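Local coordinates for protein probable enoyl-CoA hydratase/isomerase (Pseudomonas aeruginosa, PDB 7BOR) that binds coenzyme A in a crotonase fold and probably acts as a delta(3)-delta(2)-enoyl-CoA isomerase, at residues E37-A42 with M85-E90; S75-P80 with V221-G226; L116-R121 with R189-R194; S164-A169 with N175-D180. One frame throughout, in Å; residues are numbered along the deposited sequence.

Interaction 1. Residues E37-A42 with M85-E90; sequences EALLEA and MSALLE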
loop_
_atom_site.group_PDB
_atom_site.type_symbol
_atom_site.label_atom_id
_atom_site.label_comp_id
_atom_site.label_asym_id
_atom_site.label_seq_id
_atom_site.Cartn_x
_atom_site.Cartn_y
_atom_site.Cartn_z
ATOM N N GLU A 37 -3.800 13.207 4.288
ATOM C CA GLU A 37 -3.431 14.604 4.493
ATOM C C GLU A 37 -1.935 14.739 4.768
ATOM O O GLU A 37 -1.309 15.704 4.309
ATOM C CB GLU A 37 -4.279 15.228 5.616
ATOM C CG GLU A 37 -4.245 14.521 6.964
ATOM C CD GLU A 37 -4.840 15.352 8.105
ATOM O OE1 GLU A 37 -4.304 16.450 8.403
ATOM O OE2 GLU A 37 -5.844 14.906 8.707
ATOM N N ALA A 38 -1.345 13.763 5.466
ATOM C CA ALA A 38 0.098 13.784 5.693
ATOM C C ALA A 38 0.864 13.765 4.370
ATOM O O ALA A 38 1.841 14.516 4.188
ATOM C CB ALA A 38 0.519 12.609 6.570
ATOM N N LEU A 39 0.432 12.913 3.432
ATOM C CA LEU A 39 1.003 12.941 2.087
ATOM C C LEU A 39 0.788 14.301 1.411
ATOM O O LEU A 39 1.710 14.867 0.814
ATOM C CB LEU A 39 0.397 11.809 1.236
ATOM C CG LEU A 39 0.747 10.356 1.602
ATOM C CD1 LEU A 39 0.010 9.368 0.696
ATOM C CD2 LEU A 39 2.274 10.095 1.544
ATOM N N LEU A 40 -0.437 14.830 1.454
ATOM C CA LEU A 40 -0.730 16.029 0.664
ATOM C C LEU A 40 -0.025 17.263 1.220
ATOM O O LEU A 40 0.302 18.183 0.463
ATOM C CB LEU A 40 -2.240 16.275 0.598
ATOM C CG LEU A 40 -2.938 15.269 -0.310
ATOM C CD1 LEU A 40 -4.433 15.283 -0.114
ATOM C CD2 LEU A 40 -2.602 15.530 -1.771
ATOM N N GLU A 41 0.212 17.308 2.525
ATOM C CA GLU A 41 0.981 18.404 3.097
ATOM C C GLU A 41 2.441 18.272 2.674
ATOM O O GLU A 41 2.955 19.099 1.904
ATOM C CB GLU A 41 0.811 18.383 4.620
ATOM C CG GLU A 41 1.579 19.451 5.423
ATOM C CD GLU A 41 1.451 19.254 6.959
ATOM O OE1 GLU A 41 0.321 18.998 7.451
ATOM O OE2 GLU A 41 2.482 19.356 7.673
ATOM N N ALA A 42 3.107 17.187 3.124
ATOM C CA ALA A 42 4.485 16.852 2.760
ATOM C C ALA A 42 4.794 17.042 1.280
ATOM O O ALA A 42 5.898 17.475 0.928
ATOM C CB ALA A 42 4.789 15.407 3.143
ATOM N N MET A 85 -5.685 6.465 -1.546
ATOM C CA MET A 85 -5.180 5.904 -2.803
ATOM C C MET A 85 -4.745 6.994 -3.766
ATOM O O MET A 85 -3.681 6.898 -4.405
ATOM C CB MET A 85 -6.245 5.027 -3.473
ATOM C CG MET A 85 -6.441 3.647 -2.832
ATOM S SD MET A 85 -7.661 2.651 -3.745
ATOM C CE MET A 85 -8.916 2.636 -2.531
ATOM N N SER A 86 -5.588 8.018 -3.928
ATOM C CA SER A 86 -5.295 9.079 -4.872
ATOM C C SER A 86 -4.060 9.825 -4.433
ATOM O O SER A 86 -3.198 10.154 -5.249
ATOM C CB SER A 86 -6.479 10.061 -4.961
ATOM O OG SER A 86 -6.530 10.740 -6.212
ATOM N N ALA A 87 -3.981 10.119 -3.140
ATOM C CA ALA A 87 -2.827 10.842 -2.606
ATOM C C ALA A 87 -1.511 10.080 -2.845
ATOM O O ALA A 87 -0.536 10.652 -3.335
ATOM C CB ALA A 87 -3.025 11.119 -1.114
ATOM N N LEU A 88 -1.455 8.797 -2.504
ATOM C CA LEU A 88 -0.214 8.052 -2.754
ATOM C C LEU A 88 0.073 7.943 -4.252
ATOM O O LEU A 88 1.171 8.265 -4.727
ATOM C CB LEU A 88 -0.310 6.689 -2.124
ATOM C CG LEU A 88 0.925 5.783 -2.185
ATOM C CD1 LEU A 88 2.077 6.387 -1.475
ATOM C CD2 LEU A 88 0.501 4.451 -1.574
ATOM N N LEU A 89 -0.927 7.547 -5.027
ATOM C CA LEU A 89 -0.732 7.439 -6.467
ATOM C C LEU A 89 -0.144 8.719 -7.052
ATOM O O LEU A 89 0.773 8.681 -7.891
ATOM C CB LEU A 89 -2.074 7.101 -7.109
ATOM C CG LEU A 89 -2.141 7.120 -8.617
ATOM C CD1 LEU A 89 -1.293 5.951 -9.180
ATOM C CD2 LEU A 89 -3.570 7.026 -9.036
ATOM N N GLU A 90 -0.645 9.867 -6.616
ATOM C CA GLU A 90 -0.212 11.133 -7.197
ATOM C C GLU A 90 0.962 11.744 -6.436
ATOM O O GLU A 90 1.436 12.820 -6.814
ATOM C CB GLU A 90 -1.403 12.118 -7.253
ATOM C CG GLU A 90 -2.674 11.516 -7.852
ATOM C CD GLU A 90 -2.665 11.549 -9.373
ATOM O OE1 GLU A 90 -1.677 12.060 -9.921
ATOM O OE2 GLU A 90 -3.637 11.100 -10.025
#
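Leu39 packs against Ala87 and Leu88 in a purely apolar helix-helix contact of the crotonase fold, where helix 29-44 runs beside helix 80-90. The short segments point much the same way: their axes make an angle of 35° and come within 9.1 Å of each other. The helices draw closest where Leu39 faces Ala87, two residues whose CA atoms lie 6.4 Å apart. Leu39 does most of the touching through one methyl branch. With its CG beside the backbone N (chi1 -68°) and the chain extended beyond, CD1 reaches across to the surface of the other helix and settles over the backbone between Ala87 and Leu88. It lies 3.6 Å from Leu88 N, a van der Waals approach to the peptide, and is flanked by both beta carbons, with Ala87 CB and Leu88 CB each 3.9 Å from Leu39 CD1. Leu40, one residue on and nearer to solvent, adds a looser touch at the margin, its CG 4.2 Å from Ala87 CB. The small side chain of Ala87 thus meets two leucines. Behind the pair, Leu39 also rests on Leu16 of strand 13-18 and on Phe91, so the contact continues into the layer between helices and sheet. No hydrogen bond or salt bridge crosses between the two segments; what holds them is the burial of methyl groups.

Interaction 2. Residues S75-P80 with V221-G226; sequences SLRDSP and VIAEEG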
loop_
_atom_site.group_PDB
_atom_site.type_symbol
_atom_site.label_atom_id
_atom_site.label_comp_id
_atom_site.label_asym_id
_atom_site.label_seq_id
_atom_site.Cartn_x
_atom_site.Cartn_y
_atom_site.Cartn_z
ATOM N N SER A 75 -17.966 3.924 -1.047
ATOM C CA SER A 75 -17.655 4.189 -2.448
ATOM C C SER A 75 -16.170 4.510 -2.552
ATOM O O SER A 75 -15.713 5.493 -1.960
ATOM C CB SER A 75 -18.468 5.365 -2.983
ATOM O OG SER A 75 -17.855 5.938 -4.142
ATOM N N LEU A 76 -15.411 3.684 -3.281
ATOM C CA LEU A 76 -13.967 3.845 -3.245
ATOM C C LEU A 76 -13.560 5.243 -3.689
ATOM O O LEU A 76 -12.757 5.887 -3.015
ATOM C CB LEU A 76 -13.281 2.770 -4.087
ATOM C CG LEU A 76 -12.626 1.708 -3.205
ATOM C CD1 LEU A 76 -13.695 1.089 -2.290
ATOM C CD2 LEU A 76 -11.931 0.632 -4.019
ATOM N N ARG A 77 -14.138 5.759 -4.781
ATOM C CA ARG A 77 -13.777 7.104 -5.231
ATOM C C ARG A 77 -13.823 8.105 -4.071
ATOM O O ARG A 77 -12.802 8.670 -3.657
ATOM C CB ARG A 77 -14.717 7.591 -6.340
ATOM C CG ARG A 77 -15.042 6.642 -7.470
ATOM C CD ARG A 77 -16.178 7.233 -8.319
ATOM N NE ARG A 77 -16.460 6.417 -9.500
ATOM C CZ ARG A 77 -15.910 6.620 -10.693
ATOM N NH1 ARG A 77 -15.052 7.629 -10.854
ATOM N NH2 ARG A 77 -16.212 5.821 -11.713
ATOM N N ASP A 78 -15.014 8.333 -3.537
ATOM C CA ASP A 78 -15.272 9.420 -2.600
ATOM C C ASP A 78 -15.401 8.788 -1.219
ATOM O O ASP A 78 -16.484 8.410 -0.784
ATOM C CB ASP A 78 -16.505 10.207 -3.060
ATOM C CG ASP A 78 -16.302 10.811 -4.468
ATOM O OD1 ASP A 78 -15.461 11.745 -4.577
ATOM O OD2 ASP A 78 -16.924 10.316 -5.452
ATOM N N SER A 79 -14.258 8.657 -0.550
ATOM C CA SER A 79 -14.112 7.998 0.739
ATOM C C SER A 79 -12.698 8.269 1.243
ATOM O O SER A 79 -11.823 8.666 0.462
ATOM C CB SER A 79 -14.334 6.476 0.632
ATOM O OG SER A 79 -13.516 5.879 -0.388
ATOM N N PRO A 80 -12.454 8.047 2.531
ATOM C CA PRO A 80 -11.076 8.129 3.037
ATOM C C PRO A 80 -10.118 7.166 2.340
ATOM O O PRO A 80 -9.014 7.580 1.963
ATOM C CB PRO A 80 -11.231 7.807 4.534
ATOM C CG PRO A 80 -12.714 8.160 4.843
ATOM C CD PRO A 80 -13.438 7.785 3.594
ATOM N N VAL A 221 -8.320 2.594 -14.669
ATOM C CA VAL A 221 -8.491 1.269 -14.082
ATOM C C VAL A 221 -8.925 1.388 -12.624
ATOM O O VAL A 221 -9.821 0.670 -12.169
ATOM C CB VAL A 221 -7.215 0.424 -14.229
ATOM C CG1 VAL A 221 -7.323 -0.823 -13.305
ATOM C CG2 VAL A 221 -7.012 0.020 -15.699
ATOM N N ILE A 222 -8.276 2.260 -11.847
ATOM C CA ILE A 222 -8.662 2.382 -10.441
ATOM C C ILE A 222 -10.155 2.753 -10.332
ATOM O O ILE A 222 -10.857 2.309 -9.412
ATOM C CB ILE A 222 -7.736 3.412 -9.762
ATOM C CG1 ILE A 222 -6.312 2.826 -9.586
ATOM C CG2 ILE A 222 -8.221 3.827 -8.375
ATOM C CD1 ILE A 222 -5.286 3.809 -9.020
ATOM N N ALA A 223 -10.667 3.544 -11.286
ATOM C CA ALA A 223 -12.096 3.887 -11.269
ATOM C C ALA A 223 -12.975 2.683 -11.604
ATOM O O ALA A 223 -13.970 2.435 -10.916
ATOM C CB ALA A 223 -12.394 5.059 -12.210
ATOM N N GLU A 224 -12.640 1.904 -12.642
ATOM C CA GLU A 224 -13.468 0.722 -12.909
ATOM C C GLU A 224 -13.417 -0.253 -11.727
ATOM O O GLU A 224 -14.466 -0.679 -11.215
ATOM C CB GLU A 224 -13.070 0.012 -14.210
ATOM C CG GLU A 224 -14.088 -1.110 -14.621
ATOM C CD GLU A 224 -13.740 -1.893 -15.930
ATOM O OE1 GLU A 224 -12.685 -1.654 -16.570
ATOM O OE2 GLU A 224 -14.539 -2.777 -16.326
ATOM N N GLU A 225 -12.195 -0.594 -11.246
ATOM C CA GLU A 225 -12.073 -1.510 -10.116
ATOM C C GLU A 225 -12.928 -1.050 -8.942
ATOM O O GLU A 225 -13.566 -1.861 -8.270
ATOM C CB GLU A 225 -10.614 -1.613 -9.600
ATOM C CG GLU A 225 -9.586 -2.192 -10.527
ATOM C CD GLU A 225 -8.193 -2.081 -9.915
ATOM O OE1 GLU A 225 -8.048 -1.238 -8.985
ATOM O OE2 GLU A 225 -7.299 -2.842 -10.365
ATOM N N GLY A 226 -12.924 0.255 -8.676
ATOM C CA GLY A 226 -13.566 0.772 -7.486
ATOM C C GLY A 226 -15.071 0.659 -7.557
ATOM O O GLY A 226 -15.721 0.442 -6.534
#
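Leu76 and Arg77 lean on the long helix 200-233 of the crotonase fold from the loop that joins helix 66-71 to helix 80-90. The apolar part belongs to Leu76, whose side chain lies against Gly226, where the backbone carries no side chain: CD2 of Leu76 is 3.8 Å and CB of Leu76 4.0 Å from Gly226 CA. Here the chain comes in close, the CA atoms of Leu76 and Gly226 being 5.3 Å apart. Leu76 also touches Met85 of helix 80-90, and its side chain stands about 7 Å from that of Asn64, a CoA-binding residue.

Within the loop, Ser79 occupies the N-cap position of helix 80-90. Its OG is hydrogen-bonded with Gly82 N and lies near the carbonyl oxygens of Ser75 and Leu76.

The second kind of contact between the segments is that of a charged group on a methyl. Arg77 runs out extended from CG to NE (chi2 170°, chi3 175°), which carries its guanidinium obliquely past Ala223. Its charge is met just beyond, by a salt bridge from NH2 to Asp227 on the same helix. Across the Arg77 guanidinium, Ala223 CB sits almost evenly between the two terminal nitrogens, 3.9 Å from Arg77 NH1 and 3.9 Å from Arg77 NH2.

Interaction 3. Residues L116-R121 with R189-R194; sequences LVFVGR and RDAARR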
loop_
_atom_site.group_PDB
_atom_site.type_symbol
_atom_site.label_atom_id
_atom_site.label_comp_id
_atom_site.label_asym_id
_atom_site.label_seq_id
_atom_site.Cartn_x
_atom_site.Cartn_y
_atom_site.Cartn_z
ATOM N N LEU A 116 10.443 2.531 -3.694
ATOM C CA LEU A 116 11.289 1.451 -3.226
ATOM C C LEU A 116 10.491 0.690 -2.201
ATOM O O LEU A 116 9.681 1.261 -1.477
ATOM C CB LEU A 116 12.604 1.952 -2.667
ATOM C CG LEU A 116 13.510 2.739 -3.651
ATOM C CD1 LEU A 116 14.681 3.416 -2.873
ATOM C CD2 LEU A 116 14.058 1.890 -4.810
ATOM N N VAL A 117 10.674 -0.620 -2.188
ATOM C CA VAL A 117 9.925 -1.484 -1.282
ATOM C C VAL A 117 10.913 -2.450 -0.659
ATOM O O VAL A 117 11.585 -3.194 -1.385
ATOM C CB VAL A 117 8.817 -2.248 -2.023
ATOM C CG1 VAL A 117 8.159 -3.285 -1.123
ATOM C CG2 VAL A 117 7.788 -1.295 -2.472
ATOM N N PHE A 118 11.076 -2.377 0.666
ATOM C CA PHE A 118 11.907 -3.318 1.414
ATOM C C PHE A 118 11.047 -4.158 2.342
ATOM O O PHE A 118 10.168 -3.634 3.025
ATOM C CB PHE A 118 12.958 -2.572 2.194
ATOM C CG PHE A 118 13.820 -1.774 1.322
ATOM C CD1 PHE A 118 14.736 -2.396 0.487
ATOM C CD2 PHE A 118 13.653 -0.421 1.244
ATOM C CE1 PHE A 118 15.518 -1.622 -0.379
ATOM C CE2 PHE A 118 14.387 0.351 0.385
ATOM C CZ PHE A 118 15.347 -0.237 -0.397
ATOM N N VAL A 119 11.335 -5.455 2.390
ATOM C CA VAL A 119 10.501 -6.387 3.130
ATOM C C VAL A 119 11.401 -7.309 3.914
ATOM O O VAL A 119 12.489 -7.672 3.451
ATOM C CB VAL A 119 9.595 -7.252 2.212
ATOM C CG1 VAL A 119 8.720 -6.420 1.331
ATOM C CG2 VAL A 119 10.446 -8.187 1.300
ATOM N N GLY A 120 10.917 -7.751 5.075
ATOM C CA GLY A 120 11.527 -8.906 5.707
ATOM C C GLY A 120 11.345 -10.156 4.878
ATOM O O GLY A 120 10.299 -10.364 4.243
ATOM N N ARG A 121 12.378 -11.003 4.907
ATOM C CA ARG A 121 12.326 -12.224 4.109
ATOM C C ARG A 121 11.048 -13.013 4.353
ATOM O O ARG A 121 10.568 -13.766 3.471
ATOM C CB ARG A 121 13.548 -13.109 4.408
ATOM C CG ARG A 121 14.618 -12.931 3.506
ATOM C CD ARG A 121 15.763 -14.026 3.792
ATOM N NE ARG A 121 16.444 -13.725 5.041
ATOM C CZ ARG A 121 17.526 -12.948 5.152
ATOM N NH1 ARG A 121 18.084 -12.775 6.345
ATOM N NH2 ARG A 121 18.068 -12.358 4.083
ATOM N N ARG A 189 15.646 3.406 5.714
ATOM C CA ARG A 189 16.092 4.754 6.065
ATOM C C ARG A 189 17.366 5.129 5.308
ATOM O O ARG A 189 17.533 6.284 4.901
ATOM C CB ARG A 189 16.306 4.871 7.574
ATOM C CG ARG A 189 15.012 4.897 8.418
ATOM C CD ARG A 189 15.322 5.192 9.882
ATOM N NE ARG A 189 15.035 4.052 10.773
ATOM C CZ ARG A 189 15.925 3.401 11.533
ATOM N NH1 ARG A 189 15.497 2.401 12.287
ATOM N NH2 ARG A 189 17.224 3.730 11.565
ATOM N N ASP A 190 18.248 4.161 5.060
ATOM C CA ASP A 190 19.475 4.452 4.306
ATOM C C ASP A 190 19.170 4.774 2.858
ATOM O O ASP A 190 19.758 5.695 2.280
ATOM C CB ASP A 190 20.442 3.268 4.393
ATOM C CG ASP A 190 21.111 3.171 5.758
ATOM O OD1 ASP A 190 21.240 4.202 6.427
ATOM O OD2 ASP A 190 21.513 2.091 6.160
ATOM N N ALA A 191 18.224 4.050 2.262
ATOM C CA ALA A 191 17.771 4.402 0.926
ATOM C C ALA A 191 17.239 5.819 0.890
ATOM O O ALA A 191 17.516 6.556 -0.055
ATOM C CB ALA A 191 16.705 3.408 0.452
ATOM N N ALA A 192 16.430 6.213 1.892
ATOM C CA ALA A 192 15.947 7.592 1.949
ATOM C C ALA A 192 17.120 8.558 1.983
ATOM O O ALA A 192 17.128 9.562 1.268
ATOM C CB ALA A 192 15.042 7.804 3.165
ATOM N N ARG A 193 18.146 8.240 2.781
ATOM C CA ARG A 193 19.322 9.101 2.870
ATOM C C ARG A 193 20.054 9.195 1.535
ATOM O O ARG A 193 20.639 10.236 1.218
ATOM C CB ARG A 193 20.239 8.583 3.993
ATOM C CG ARG A 193 19.620 8.611 5.397
ATOM C CD ARG A 193 20.575 8.095 6.537
ATOM N NE ARG A 193 19.899 7.930 7.840
ATOM C CZ ARG A 193 19.698 6.758 8.467
ATOM N NH1 ARG A 193 19.075 6.710 9.657
ATOM N NH2 ARG A 193 20.117 5.618 7.933
ATOM N N ARG A 194 19.988 8.156 0.703
ATOM C CA ARG A 194 20.615 8.249 -0.612
ATOM C C ARG A 194 19.901 9.280 -1.469
ATOM O O ARG A 194 20.549 10.018 -2.231
ATOM C CB ARG A 194 20.618 6.892 -1.315
ATOM C CG ARG A 194 21.338 5.777 -0.579
ATOM C CD ARG A 194 21.294 4.456 -1.406
ATOM N NE ARG A 194 21.750 4.655 -2.792
ATOM C CZ ARG A 194 21.977 3.663 -3.658
ATOM N NH1 ARG A 194 21.774 2.408 -3.276
ATOM N NH2 ARG A 194 22.401 3.918 -4.899
#
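Ala191 presses its methyl between Leu116 and Phe118, two residues on the same side of strand 116-120. The alternation of residues along the strand sets the side they leave from, so both CB atoms already point toward helix 182-196. Both also adopt the same first rotamer: CG lies anti to the carbonyl carbon, with chi1 -61° in Leu116 and -59° in Phe118, which tilts the two side chains alike. In Leu116 the chain then extends, and CD1 does the touching, 3.9 Å from Ala191 CB. Phe118 brings the outer part of its ring instead. CE2 comes to 3.8 Å from Ala191 CB and CZ of Phe118 to 4.0 Å from the same methyl, which approaches obliquely to the ring plane. The backbones stay well separated, 8.2 Å between the CA atoms of Leu116 and Ala191, and the two larger side chains span that gap.

This is a helix laid over a sheet, in the crotonase manner. Strand 116-120 runs parallel to its neighbours 95-99 and 176-178, and residues pointing the other way from it, Val117 and Val119, serve the opposite face. Ala191 also touches Ile96 of strand 95-99, so one methyl meets side chains from two adjacent strands. The Phe118 ring has a further partner on the helix, His187, with which it stacks edge-to-face, while Leu116 touches Phe195 nearer the C-terminal end.

Interaction 4. Residues S164-A169 with N175-D180; sequences SGEQAA and NAALED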
loop_
_atom_site.group_PDB
_atom_site.type_symbol
_atom_site.label_atom_id
_atom_site.label_comp_id
_atom_site.label_asym_id
_atom_site.label_seq_id
_atom_site.Cartn_x
_atom_site.Cartn_y
_atom_site.Cartn_z
ATOM N N SER A 164 5.877 -14.890 0.254
ATOM C CA SER A 164 6.816 -14.400 1.250
ATOM C C SER A 164 7.506 -13.153 0.728
ATOM O O SER A 164 7.533 -12.880 -0.480
ATOM C CB SER A 164 7.904 -15.439 1.549
ATOM O OG SER A 164 8.739 -15.623 0.365
ATOM N N GLY A 165 8.110 -12.406 1.652
ATOM C CA GLY A 165 8.943 -11.285 1.247
ATOM C C GLY A 165 10.060 -11.700 0.302
ATOM O O GLY A 165 10.421 -10.960 -0.621
ATOM N N GLU A 166 10.685 -12.842 0.581
ATOM C CA GLU A 166 11.675 -13.400 -0.329
ATOM C C GLU A 166 11.104 -13.481 -1.750
ATOM O O GLU A 166 11.730 -13.034 -2.721
ATOM C CB GLU A 166 12.095 -14.784 0.185
ATOM C CG GLU A 166 13.304 -15.338 -0.549
ATOM C CD GLU A 166 14.606 -14.886 0.122
ATOM O OE1 GLU A 166 15.029 -15.524 1.137
ATOM O OE2 GLU A 166 15.179 -13.872 -0.342
ATOM N N GLN A 167 9.881 -14.007 -1.879
ATOM C CA GLN A 167 9.293 -14.191 -3.197
ATOM C C GLN A 167 8.975 -12.844 -3.832
ATOM O O GLN A 167 9.170 -12.677 -5.028
ATOM C CB GLN A 167 8.025 -15.080 -3.126
ATOM C CG GLN A 167 8.338 -16.594 -2.938
ATOM C CD GLN A 167 7.079 -17.469 -2.839
ATOM O OE1 GLN A 167 6.201 -17.201 -2.023
ATOM N NE2 GLN A 167 7.029 -18.541 -3.613
ATOM N N ALA A 168 8.524 -11.881 -3.027
ATOM C CA ALA A 168 8.256 -10.522 -3.489
ATOM C C ALA A 168 9.499 -9.892 -4.124
ATOM O O ALA A 168 9.421 -9.248 -5.171
ATOM C CB ALA A 168 7.766 -9.702 -2.287
ATOM N N ALA A 169 10.650 -10.080 -3.504
ATOM C CA ALA A 169 11.901 -9.560 -4.079
ATOM C C ALA A 169 12.303 -10.305 -5.355
ATOM O O ALA A 169 12.747 -9.677 -6.324
ATOM C CB ALA A 169 13.000 -9.647 -3.032
ATOM N N ASN A 175 12.273 -4.431 -3.682
ATOM C CA ASN A 175 13.630 -4.227 -4.179
ATOM C C ASN A 175 14.623 -5.148 -3.458
ATOM O O ASN A 175 15.650 -5.499 -4.034
ATOM C CB ASN A 175 14.089 -2.780 -3.993
ATOM C CG ASN A 175 13.276 -1.811 -4.819
ATOM O OD1 ASN A 175 12.167 -1.426 -4.413
ATOM N ND2 ASN A 175 13.799 -1.450 -6.013
ATOM N N ALA A 176 14.339 -5.526 -2.212
ATOM C CA ALA A 176 15.224 -6.398 -1.438
ATOM C C ALA A 176 14.433 -7.051 -0.319
ATOM O O ALA A 176 13.564 -6.418 0.291
ATOM C CB ALA A 176 16.399 -5.594 -0.836
ATOM N N ALA A 177 14.747 -8.315 -0.053
ATOM C CA ALA A 177 14.238 -9.041 1.093
ATOM C C ALA A 177 15.368 -9.107 2.129
ATOM O O ALA A 177 16.495 -9.511 1.809
ATOM C CB ALA A 177 13.783 -10.447 0.713
ATOM N N LEU A 178 15.067 -8.717 3.352
ATOM C CA LEU A 178 16.086 -8.540 4.375
ATOM C C LEU A 178 15.737 -9.316 5.630
ATOM O O LEU A 178 14.624 -9.808 5.807
ATOM C CB LEU A 178 16.251 -7.047 4.686
ATOM C CG LEU A 178 16.478 -6.248 3.396
ATOM C CD1 LEU A 178 16.103 -4.786 3.477
ATOM C CD2 LEU A 178 17.930 -6.421 2.985
ATOM N N GLU A 179 16.737 -9.430 6.508
ATOM C CA GLU A 179 16.529 -9.882 7.867
ATOM C C GLU A 179 15.277 -9.258 8.456
ATOM O O GLU A 179 15.136 -8.040 8.479
ATOM C CB GLU A 179 17.749 -9.487 8.694
ATOM C CG GLU A 179 17.930 -10.177 10.054
ATOM C CD GLU A 179 19.188 -9.648 10.741
ATOM O OE1 GLU A 179 19.074 -8.951 11.772
ATOM O OE2 GLU A 179 20.294 -9.877 10.202
ATOM N N ASP A 180 14.380 -10.087 8.952
ATOM C CA ASP A 180 13.113 -9.577 9.465
ATOM C C ASP A 180 13.334 -8.684 10.684
ATOM O O ASP A 180 14.217 -8.921 11.519
ATOM C CB ASP A 180 12.202 -10.739 9.825
ATOM C CG ASP A 180 11.908 -11.633 8.634
ATOM O OD1 ASP A 180 11.019 -11.279 7.845
ATOM O OD2 ASP A 180 12.579 -12.689 8.467
#
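Ala177 points its methyl into the first turn of helix 165-171, where it meets backbone as much as side chain. Ala177 CB lies 3.7 Å from the carbonyl oxygen of Gly165 and 3.8 Å from Glu166 CA. One turn along, Ala169 comes up alongside, with its CB 3.7 Å from Ala177 N and 3.9 Å from Ala177 CB. Glu166 starts away from the strand, but its chain bends at chi2 (88°) and brings the carboxylate back over the contact, setting OE2 at 3.8 Å from Ala177 CB. These are van der Waals touches, and no hydrogen bond links the two segments.

The start of the helix is fixed by a capping box. Ser164 holds the N-cap position and its OG accepts from Gln167 N at 3.0 Å; in return Ser164 N donates a hydrogen bond to Gln167 OE1, 3.3 Å away, lying in the carbonyl plane on a lone pair. This pins the first turn, and with it Gly165 and Glu166, where Ala177 meets them. On the strand side, Asn175 OD1 accepts from Val117 N, tying the start of strand 176-178 to strand 116-120.

The short segments, helix 165-169 and strand 176-178, run nearly antiparallel, at 158° with their axes 6.9 Å apart, joined by a short connection. Strand 176-178 is the outermost of its sheet within this chain, beside 116-120: helix 165-171 lies against it on the side of Ala177, and Leu178 turns the other way to touch helix 182-196.

How the interactions relate
The four contacts fall into two groups in different parts of a single crotonase domain. Interactions 1 and 2 have centres 15 Å apart and meet through helices 80-90 and 200-233, where Leu89 CD2 touches Ile222 CD1 at 3.6 Å; their segments alternate along the chain. Interactions 3 and 4, with centres 11 Å apart, share the sheet edge formed by neighbouring strands 116-120 and 176-178, and both segments of interaction 4 come between those of interaction 3 in sequence. Interactions 2 and 4 are farthest apart, about 30 Å between centres. Helices 182-196 and 200-233, consecutive in the chain, lead from the sheet edge back to interaction 2, where the Leu76 side chain stands about 10 Å from the bound coenzyme A.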